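Hypothetical protein BSU32300 (Bacillus subtilis subsp. subtilis str. 168, PDB 1YLM) is probably an RNase that acts as the toxic component of a putative type VII toxin-antitoxin system, probably neutralised by its cognate antitoxin. Local coordinates at residues 78-92 and 118-132. Sequence-based numbering, arbitrary orientation.
Sequences EKVVTEKEGDELKKL and HQTALQDFPKRIRSY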
ATOM      1  N   GLU A  78      27.155  -2.578  -7.140  1.00 24.69           N
ATOM      2  CA  GLU A  78      27.500  -1.441  -8.000  1.00 24.65           C
ATOM      3  C   GLU A  78      28.052  -0.262  -7.210  1.00 24.75           C
ATOM      4  O   GLU A  78      28.335   0.809  -7.774  1.00 24.56           O
ATOM      5  CB  GLU A  78      26.286  -1.021  -8.835  1.00 24.67           C
ATOM      6  CG  GLU A  78      25.877  -2.016  -9.881  1.00 23.92           C
ATOM      7  CD  GLU A  78      26.805  -2.050 -11.107  1.00 27.53           C
ATOM      8  OE1 GLU A  78      27.637  -1.133 -11.276  1.00 26.97           O
ATOM      9  OE2 GLU A  78      26.682  -3.006 -11.903  1.00 26.44           O
ATOM     10  N   LYS A  79      28.217  -0.470  -5.903  1.00 24.53           N
ATOM     11  CA  LYS A  79      28.772   0.530  -4.993  1.00 24.66           C
ATOM     12  C   LYS A  79      27.946   1.830  -4.946  1.00 23.95           C
ATOM     13  O   LYS A  79      28.494   2.929  -4.775  1.00 23.55           O
ATOM     14  CB  LYS A  79      30.244   0.816  -5.331  1.00 25.58           C
ATOM     15  CG  LYS A  79      31.243  -0.149  -4.685  1.00 28.70           C
ATOM     16  CD  LYS A  79      31.271  -1.509  -5.342  1.00 32.13           C
ATOM     17  CE  LYS A  79      32.316  -2.405  -4.665  1.00 34.92           C
ATOM     18  NZ  LYS A  79      31.927  -3.854  -4.710  1.00 37.26           N
ATOM     19  N   VAL A  80      26.632   1.692  -5.113  1.00 22.29           N
ATOM     20  CA  VAL A  80      25.719   2.803  -4.896  1.00 21.47           C
ATOM     21  C   VAL A  80      25.590   3.082  -3.387  1.00 21.25           C
ATOM     22  O   VAL A  80      25.649   4.233  -2.968  1.00 20.62           O
ATOM     23  CB  VAL A  80      24.334   2.559  -5.539  1.00 21.04           C
ATOM     24  CG1 VAL A  80      23.443   3.775  -5.349  1.00 21.88           C
ATOM     25  CG2 VAL A  80      24.468   2.230  -7.029  1.00 19.30           C
ATOM     26  N   VAL A  81      25.390   2.022  -2.598  1.00 21.17           N
ATOM     27  CA  VAL A  81      25.335   2.125  -1.139  1.00 21.25           C
ATOM     28  C   VAL A  81      26.383   1.163  -0.544  1.00 21.63           C
ATOM     29  O   VAL A  81      26.845   0.251  -1.248  1.00 21.81           O
ATOM     30  CB  VAL A  81      23.914   1.794  -0.588  1.00 21.25           C
ATOM     31  CG1 VAL A  81      22.868   2.765  -1.135  1.00 21.17           C
ATOM     32  CG2 VAL A  81      23.528   0.340  -0.894  1.00 20.33           C
ATOM     33  N   THR A  82      26.746   1.344   0.732  1.00 21.54           N
ATOM     34  CA  THR A  82      27.640   0.386   1.400  1.00 21.67           C
ATOM     35  C   THR A  82      26.935  -0.961   1.640  1.00 22.01           C
ATOM     36  O   THR A  82      25.703  -1.037   1.635  1.00 21.19           O
ATOM     37  CB  THR A  82      28.222   0.920   2.747  1.00 21.42           C
ATOM     38  OG1 THR A  82      27.183   0.996   3.728  1.00 22.41           O
ATOM     39  CG2 THR A  82      28.843   2.298   2.591  1.00 23.25           C
ATOM     40  N   GLU A  83      27.723  -2.019   1.832  1.00 22.57           N
ATOM     41  CA  GLU A  83      27.196  -3.326   2.218  1.00 24.09           C
ATOM     42  C   GLU A  83      26.325  -3.223   3.469  1.00 23.43           C
ATOM     43  O   GLU A  83      25.237  -3.788   3.504  1.00 23.01           O
ATOM     44  CB  GLU A  83      28.320  -4.351   2.446  1.00 23.96           C
ATOM     45  CG  GLU A  83      27.796  -5.787   2.599  1.00 26.22           C
ATOM     46  CD  GLU A  83      28.882  -6.864   2.531  1.00 27.63           C
ATOM     47  OE1 GLU A  83      30.049  -6.549   2.179  1.00 32.82           O
ATOM     48  OE2 GLU A  83      28.555  -8.041   2.814  1.00 32.26           O
ATOM     49  N   LYS A  84      26.808  -2.529   4.496  1.00 23.55           N
ATOM     50  CA  LYS A  84      26.024  -2.405   5.734  1.00 24.91           C
ATOM     51  C   LYS A  84      24.717  -1.613   5.526  1.00 24.50           C
ATOM     52  O   LYS A  84      23.670  -2.016   6.015  1.00 23.82           O
ATOM     53  CB  LYS A  84      26.848  -1.840   6.903  1.00 25.44           C
ATOM     54  CG  LYS A  84      27.522  -0.534   6.607  1.00 28.80           C
ATOM     55  CD  LYS A  84      27.819   0.286   7.857  1.00 34.45           C
ATOM     56  CE  LYS A  84      27.651   1.787   7.568  1.00 34.98           C
ATOM     57  NZ  LYS A  84      28.034   2.154   6.160  1.00 36.34           N
ATOM     58  N   GLU A  85      24.785  -0.506   4.783  1.00 24.59           N
ATOM     59  CA  GLU A  85      23.570   0.218   4.391  1.00 24.50           C
ATOM     60  C   GLU A  85      22.563  -0.683   3.680  1.00 24.03           C
ATOM     61  O   GLU A  85      21.361  -0.664   4.001  1.00 23.26           O
ATOM     62  CB  GLU A  85      23.905   1.428   3.525  1.00 24.72           C
ATOM     63  CG  GLU A  85      24.521   2.560   4.321  1.00 26.82           C
ATOM     64  CD  GLU A  85      25.093   3.660   3.459  1.00 27.17           C
ATOM     65  OE1 GLU A  85      25.441   3.420   2.280  1.00 27.22           O
ATOM     66  OE2 GLU A  85      25.213   4.780   3.987  1.00 31.29           O
ATOM     67  N   GLY A  86      23.056  -1.486   2.731  1.00 23.25           N
ATOM     68  CA  GLY A  86      22.218  -2.412   1.982  1.00 23.27           C
ATOM     69  C   GLY A  86      21.501  -3.415   2.873  1.00 23.23           C
ATOM     70  O   GLY A  86      20.295  -3.622   2.735  1.00 22.90           O
ATOM     71  N   ASP A  87      22.242  -4.018   3.796  1.00 22.85           N
ATOM     72  CA  ASP A  87      21.695  -5.002   4.733  1.00 23.16           C
ATOM     73  C   ASP A  87      20.625  -4.379   5.602  1.00 22.43           C
ATOM     74  O   ASP A  87      19.554  -4.966   5.787  1.00 22.82           O
ATOM     75  CB  ASP A  87      22.807  -5.583   5.620  1.00 23.36           C
ATOM     76  CG  ASP A  87      23.769  -6.489   4.856  1.00 26.89           C
ATOM     77  OD1 ASP A  87      23.413  -6.996   3.760  1.00 30.09           O
ATOM     78  OD2 ASP A  87      24.883  -6.717   5.378  1.00 31.32           O
ATOM     79  N   GLU A  88      20.912  -3.183   6.105  1.00 22.07           N
ATOM     80  CA  GLU A  88      19.965  -2.431   6.936  1.00 21.94           C
ATOM     81  C   GLU A  88      18.679  -2.122   6.179  1.00 21.48           C
ATOM     82  O   GLU A  88      17.581  -2.362   6.679  1.00 20.81           O
ATOM     83  CB  GLU A  88      20.593  -1.139   7.430  1.00 22.11           C
ATOM     84  CG  GLU A  88      21.573  -1.341   8.586  1.00 24.30           C
ATOM     85  CD  GLU A  88      21.824  -0.069   9.347  1.00 27.53           C
ATOM     86  OE1 GLU A  88      20.870   0.453   9.963  1.00 28.90           O
ATOM     87  OE2 GLU A  88      22.973   0.412   9.343  1.00 29.00           O
ATOM     88  N   LEU A  89      18.818  -1.600   4.959  1.00 20.53           N
ATOM     89  CA  LEU A  89      17.641  -1.275   4.148  1.00 19.26           C
ATOM     90  C   LEU A  89      16.837  -2.528   3.807  1.00 19.25           C
ATOM     91  O   LEU A  89      15.610  -2.495   3.811  1.00 18.80           O
ATOM     92  CB  LEU A  89      18.024  -0.464   2.904  1.00 19.05           C
ATOM     93  CG  LEU A  89      18.629   0.926   3.218  1.00 18.87           C
ATOM     94  CD1 LEU A  89      18.999   1.684   1.948  1.00 18.84           C
ATOM     95  CD2 LEU A  89      17.757   1.801   4.095  1.00 20.04           C
ATOM     96  N   LYS A  90      17.521  -3.644   3.573  1.00 18.71           N
ATOM     97  CA  LYS A  90      16.838  -4.916   3.343  1.00 19.43           C
ATOM     98  C   LYS A  90      15.908  -5.305   4.505  1.00 19.32           C
ATOM     99  O   LYS A  90      14.843  -5.881   4.284  1.00 18.16           O
ATOM    100  CB  LYS A  90      17.840  -6.043   3.098  1.00 19.17           C
ATOM    101  CG  LYS A  90      18.466  -6.067   1.691  1.00 20.48           C
ATOM    102  CD  LYS A  90      19.711  -6.972   1.678  1.00 21.21           C
ATOM    103  CE  LYS A  90      19.389  -8.337   1.156  1.00 26.38           C
ATOM    104  NZ  LYS A  90      20.624  -9.185   1.123  1.00 27.25           N
ATOM    105  N   LYS A  91      16.320  -5.008   5.734  1.00 19.39           N
ATOM    106  CA  LYS A  91      15.522  -5.377   6.916  1.00 20.51           C
ATOM    107  C   LYS A  91      14.194  -4.617   6.961  1.00 19.55           C
ATOM    108  O   LYS A  91      13.171  -5.186   7.362  1.00 18.67           O
ATOM    109  CB  LYS A  91      16.320  -5.164   8.210  1.00 21.13           C
ATOM    110  CG  LYS A  91      17.523  -6.110   8.344  1.00 21.72           C
ATOM    111  CD  LYS A  91      18.400  -5.740   9.550  1.00 23.37           C
ATOM    112  CE  LYS A  91      19.614  -6.711   9.673  1.00 26.13           C
ATOM    113  NZ  LYS A  91      19.222  -8.130   9.549  1.00 30.64           N
ATOM    114  N   LEU A  92      14.205  -3.352   6.524  1.00 18.35           N
ATOM    115  CA  LEU A  92      12.958  -2.589   6.390  1.00 18.22           C
ATOM    116  C   LEU A  92      12.121  -3.120   5.241  1.00 17.11           C
ATOM    117  O   LEU A  92      10.904  -3.297   5.372  1.00 16.16           O
ATOM    118  CB  LEU A  92      13.207  -1.086   6.173  1.00 18.10           C
ATOM    119  CG  LEU A  92      11.923  -0.258   5.928  1.00 18.58           C
ATOM    120  CD1 LEU A  92      10.932  -0.306   7.114  1.00 21.10           C
ATOM    121  CD2 LEU A  92      12.284   1.186   5.602  1.00 19.55           C
ATOM    122  N   HIS A 118      17.048   1.813  11.687  1.00 21.03           N
ATOM    123  CA  HIS A 118      17.768   2.024  10.424  1.00 20.96           C
ATOM    124  C   HIS A 118      17.632   3.448   9.919  1.00 21.03           C
ATOM    125  O   HIS A 118      17.778   3.703   8.730  1.00 20.64           O
ATOM    126  CB  HIS A 118      17.310   0.991   9.383  1.00 20.66           C
ATOM    127  CG  HIS A 118      17.368  -0.422   9.890  1.00 21.55           C
ATOM    128  ND1 HIS A 118      18.531  -0.986  10.377  1.00 23.18           N
ATOM    129  CD2 HIS A 118      16.406  -1.364  10.037  1.00 21.35           C
ATOM    130  CE1 HIS A 118      18.288  -2.226  10.770  1.00 22.47           C
ATOM    131  NE2 HIS A 118      17.005  -2.479  10.580  1.00 23.68           N
ATOM    132  N   GLN A 119      17.381   4.387  10.831  1.00 21.01           N
ATOM    133  CA  GLN A 119      17.088   5.752  10.427  1.00 21.65           C
ATOM    134  C   GLN A 119      18.284   6.423   9.734  1.00 21.44           C
ATOM    135  O   GLN A 119      18.105   7.126   8.743  1.00 21.31           O
ATOM    136  CB  GLN A 119      16.573   6.577  11.613  1.00 22.32           C
ATOM    137  CG  GLN A 119      15.979   7.921  11.193  1.00 23.91           C
ATOM    138  CD  GLN A 119      15.244   8.624  12.306  1.00 26.31           C
ATOM    139  OE1 GLN A 119      14.809   7.999  13.265  1.00 29.13           O
ATOM    140  NE2 GLN A 119      15.091   9.937  12.176  1.00 26.69           N
ATOM    141  N   THR A 120      19.502   6.177  10.221  1.00 21.62           N
ATOM    142  CA  THR A 120      20.693   6.753   9.580  1.00 21.80           C
ATOM    143  C   THR A 120      20.882   6.282   8.117  1.00 21.31           C
ATOM    144  O   THR A 120      21.122   7.112   7.228  1.00 21.62           O
ATOM    145  CB  THR A 120      21.984   6.513  10.411  1.00 22.78           C
ATOM    146  OG1 THR A 120      21.852   7.147  11.697  1.00 24.39           O
ATOM    147  CG2 THR A 120      23.194   7.115   9.706  1.00 23.27           C
ATOM    148  N   ALA A 121      20.778   4.974   7.874  1.00 20.74           N
ATOM    149  CA  ALA A 121      20.834   4.422   6.510  1.00 20.63           C
ATOM    150  C   ALA A 121      19.700   5.002   5.651  1.00 20.79           C
ATOM    151  O   ALA A 121      19.898   5.347   4.478  1.00 20.31           O
ATOM    152  CB  ALA A 121      20.768   2.916   6.526  1.00 19.86           C
ATOM    153  N   LEU A 122      18.517   5.144   6.241  1.00 20.21           N
ATOM    154  CA  LEU A 122      17.408   5.789   5.520  1.00 20.54           C
ATOM    155  C   LEU A 122      17.723   7.232   5.107  1.00 20.92           C
ATOM    156  O   LEU A 122      17.574   7.593   3.934  1.00 20.11           O
ATOM    157  CB  LEU A 122      16.105   5.704   6.329  1.00 20.50           C
ATOM    158  CG  LEU A 122      15.498   4.298   6.428  1.00 19.58           C
ATOM    159  CD1 LEU A 122      14.399   4.252   7.474  1.00 19.56           C
ATOM    160  CD2 LEU A 122      14.969   3.828   5.062  1.00 19.21           C
ATOM    161  N   GLN A 123      18.190   8.039   6.057  1.00 21.13           N
ATOM    162  CA  GLN A 123      18.586   9.421   5.793  1.00 22.68           C
ATOM    163  C   GLN A 123      19.671   9.528   4.722  1.00 21.67           C
ATOM    164  O   GLN A 123      19.667  10.455   3.921  1.00 21.45           O
ATOM    165  CB  GLN A 123      19.094  10.093   7.074  1.00 22.61           C
ATOM    166  CG  GLN A 123      18.045  10.223   8.174  1.00 25.71           C
ATOM    167  CD  GLN A 123      18.629  10.712   9.493  1.00 25.43           C
ATOM    168  OE1 GLN A 123      19.825  10.556   9.760  1.00 32.03           O
ATOM    169  NE2 GLN A 123      17.786  11.304  10.325  1.00 28.83           N
ATOM    170  N   ASP A 124      20.599   8.577   4.725  1.00 21.28           N
ATOM    171  CA  ASP A 124      21.717   8.594   3.781  1.00 20.68           C
ATOM    172  C   ASP A 124      21.385   8.096   2.382  1.00 19.54           C
ATOM    173  O   ASP A 124      22.126   8.378   1.446  1.00 18.07           O
ATOM    174  CB  ASP A 124      22.885   7.782   4.342  1.00 20.95           C
ATOM    175  CG  ASP A 124      23.547   8.467   5.521  1.00 22.10           C
ATOM    176  OD1 ASP A 124      23.351   9.688   5.691  1.00 25.73           O
ATOM    177  OD2 ASP A 124      24.262   7.780   6.270  1.00 23.42           O
ATOM    178  N   PHE A 125      20.284   7.355   2.241  1.00 19.06           N
ATOM    179  CA  PHE A 125      19.917   6.764   0.941  1.00 18.55           C
ATOM    180  C   PHE A 125      19.808   7.800  -0.204  1.00 18.09           C
ATOM    181  O   PHE A 125      20.416   7.605  -1.262  1.00 17.21           O
ATOM    182  CB  PHE A 125      18.647   5.906   1.057  1.00 18.67           C
ATOM    183  CG  PHE A 125      18.216   5.265  -0.246  1.00 19.02           C
ATOM    184  CD1 PHE A 125      18.897   4.146  -0.755  1.00 20.34           C
ATOM    185  CD2 PHE A 125      17.150   5.778  -0.969  1.00 19.81           C
ATOM    186  CE1 PHE A 125      18.514   3.567  -1.964  1.00 19.28           C
ATOM    187  CE2 PHE A 125      16.739   5.186  -2.169  1.00 20.16           C
ATOM    188  CZ  PHE A 125      17.418   4.086  -2.665  1.00 18.34           C
ATOM    189  N   PRO A 126      19.045   8.902  -0.002  1.00 18.88           N
ATOM    190  CA  PRO A 126      18.989   9.941  -1.051  1.00 19.06           C
ATOM    191  C   PRO A 126      20.362  10.533  -1.384  1.00 19.60           C
ATOM    192  O   PRO A 126      20.647  10.809  -2.551  1.00 19.14           O
ATOM    193  CB  PRO A 126      18.084  11.032  -0.438  1.00 19.17           C
ATOM    194  CG  PRO A 126      17.322  10.369   0.634  1.00 19.39           C
ATOM    195  CD  PRO A 126      18.176   9.237   1.147  1.00 18.47           C
ATOM    196  N   LYS A 127      21.195  10.740  -0.368  1.00 19.99           N
ATOM    197  CA  LYS A 127      22.552  11.239  -0.583  1.00 21.65           C
ATOM    198  C   LYS A 127      23.368  10.298  -1.489  1.00 20.33           C
ATOM    199  O   LYS A 127      24.027  10.755  -2.426  1.00 20.64           O
ATOM    200  CB  LYS A 127      23.280  11.433   0.751  1.00 21.33           C
ATOM    201  CG  LYS A 127      22.560  12.351   1.744  1.00 24.52           C
ATOM    202  CD  LYS A 127      23.353  12.477   3.070  1.00 25.54           C
ATOM    203  CE  LYS A 127      24.820  12.882   2.809  1.00 31.78           C
ATOM    204  NZ  LYS A 127      25.445  13.625   3.975  1.00 35.02           N
ATOM    205  N   ARG A 128      23.336   9.001  -1.197  1.00 20.07           N
ATOM    206  CA  ARG A 128      24.020   7.991  -2.018  1.00 19.65           C
ATOM    207  C   ARG A 128      23.540   8.038  -3.464  1.00 19.18           C
ATOM    208  O   ARG A 128      24.352   8.026  -4.396  1.00 19.30           O
ATOM    209  CB  ARG A 128      23.773   6.573  -1.478  1.00 20.06           C
ATOM    210  CG  ARG A 128      24.277   6.336  -0.068  1.00 20.34           C
ATOM    211  CD  ARG A 128      25.781   6.171   0.032  1.00 27.05           C
ATOM    212  NE  ARG A 128      26.149   6.037   1.447  1.00 28.76           N
ATOM    213  CZ  ARG A 128      26.478   7.053   2.244  1.00 32.14           C
ATOM    214  NH1 ARG A 128      26.543   8.297   1.773  1.00 31.40           N
ATOM    215  NH2 ARG A 128      26.763   6.823   3.525  1.00 34.03           N
ATOM    216  N   ILE A 129      22.223   8.066  -3.653  1.00 18.56           N
ATOM    217  CA  ILE A 129      21.666   8.125  -5.004  1.00 17.59           C
ATOM    218  C   ILE A 129      22.107   9.391  -5.754  1.00 17.54           C
ATOM    219  O   ILE A 129      22.516   9.319  -6.918  1.00 16.83           O
ATOM    220  CB  ILE A 129      20.122   8.036  -5.029  1.00 17.02           C
ATOM    221  CG1 ILE A 129      19.610   6.725  -4.383  1.00 16.87           C
ATOM    222  CG2 ILE A 129      19.623   8.141  -6.458  1.00 17.07           C
ATOM    223  CD1 ILE A 129      20.133   5.412  -5.029  1.00 15.75           C
ATOM    224  N   ARG A 130      21.995  10.538  -5.099  1.00 17.89           N
ATOM    225  CA  ARG A 130      22.370  11.796  -5.730  1.00 18.34           C
ATOM    226  C   ARG A 130      23.843  11.862  -6.083  1.00 18.74           C
ATOM    227  O   ARG A 130      24.162  12.362  -7.151  1.00 18.81           O
ATOM    228  CB  ARG A 130      21.994  12.993  -4.864  1.00 18.21           C
ATOM    229  CG  ARG A 130      20.515  13.252  -4.788  1.00 18.86           C
ATOM    230  CD  ARG A 130      20.285  14.404  -3.836  1.00 22.97           C
ATOM    231  NE  ARG A 130      18.871  14.609  -3.622  1.00 23.97           N
ATOM    232  CZ  ARG A 130      18.269  14.521  -2.445  1.00 23.87           C
ATOM    233  NH1 ARG A 130      18.963  14.292  -1.330  1.00 24.29           N
ATOM    234  NH2 ARG A 130      16.965  14.713  -2.393  1.00 24.38           N
ATOM    235  N   SER A 131      24.726  11.380  -5.199  1.00 18.87           N
ATOM    236  CA  SER A 131      26.178  11.352  -5.482  1.00 20.22           C
ATOM    237  C   SER A 131      26.466  10.502  -6.704  1.00 20.05           C
ATOM    238  O   SER A 131      27.256  10.881  -7.557  1.00 19.91           O
ATOM    239  CB  SER A 131      27.001  10.803  -4.303  1.00 20.64           C
ATOM    240  OG  SER A 131      26.757  11.535  -3.111  1.00 25.16           O
ATOM    241  N   TYR A 132      25.815   9.350  -6.784  1.00 19.36           N
ATOM    242  CA  TYR A 132      25.970   8.465  -7.923  1.00 19.78           C
ATOM    243  C   TYR A 132      25.508   9.138  -9.213  1.00 19.40           C
ATOM    244  O   TYR A 132      26.223   9.114 -10.211  1.00 19.79           O
ATOM    245  CB  TYR A 132      25.209   7.156  -7.698  1.00 20.24           C
ATOM    246  CG  TYR A 132      25.666   6.032  -8.599  1.00 20.68           C
ATOM    247  CD1 TYR A 132      26.674   5.151  -8.195  1.00 20.90           C
ATOM    248  CD2 TYR A 132      25.098   5.858  -9.858  1.00 20.42           C
ATOM    249  CE1 TYR A 132      27.092   4.108  -9.033  1.00 22.21           C
ATOM    250  CE2 TYR A 132      25.501   4.822 -10.699  1.00 21.61           C
ATOM    251  CZ  TYR A 132      26.497   3.957 -10.286  1.00 21.91           C
ATOM    252  OH  TYR A 132      26.882   2.956 -11.147  1.00 23.92           O
TER
HETATM  253  O   HOH W   1      28.672   1.205 -10.236  1.00 24.95           O
HETATM  254  O   HOH W   2      26.595   6.614  -4.148  1.00 20.53           O
HETATM  255  O   HOH W   3      24.302   5.298   6.479  1.00 28.76           O
HETATM  256  O   HOH W   4      21.236   3.059  10.199  1.00 24.80           O
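Glu85 and Arg128 meet in a salt bridge at the middle of this contact, their carboxylate and guanidinium planes 32° apart. Arg128 NE gives Glu85 OE1 a bond of 2.8 Å on its syn lone pair, near the guanidinium plane, while NH2 sits 2.6 Å from OE2 in a bent, weak bond. The Arg128 chain bends at chi2 (-76°) to bring its guanidinium to the carboxylate; its CB, set by the backbone, lies 3.3 Å from Val80 O. Glu85 OE1 takes a second hydrogen bond, from Thr82 N, and Glu85 N in turn caps onto Thr82 OG1. This capping box ties the start of helix 83-93 to the same carboxylate that grips the arginine. Asp124 OD2 lies close to Glu85 OE2, and water 3 donates to both, probably easing their like charges together with Arg128.

At the far end, His118, the N-cap residue of its helix, sends ND1 to the anti lone pair of Glu88 OE1 in a nearly straight bond of 2.8 Å. Glu88 O stands over one face of the imidazole, and Lys91 packs its CB and CD against the ring. Water 4 joins Glu88 OE1 to Ala121 N.

The other end is held by Tyr132. Val80 CG2 makes a CH-pi contact over one ring face, 4.0 Å from the centroid, and water 1 links Tyr132 OH to Glu78 O and OE1. Between these ends, Leu89 splits its methyls, CD1 reaching Phe125 CD1 and CD2 meeting Leu122 CD2 at 3.6 Å.

The axes of 83-92 and 119-132 pass 9.3 Å apart at their closest, at a signed crossing angle of -109°, in this all-helical HepT-like fold. Helix 32-59 backs Leu92, Leu122, Phe125 and Ile129; helix 71-77 packs on Val80 and Val81, and helix 108-117 on Leu92 and Leu122.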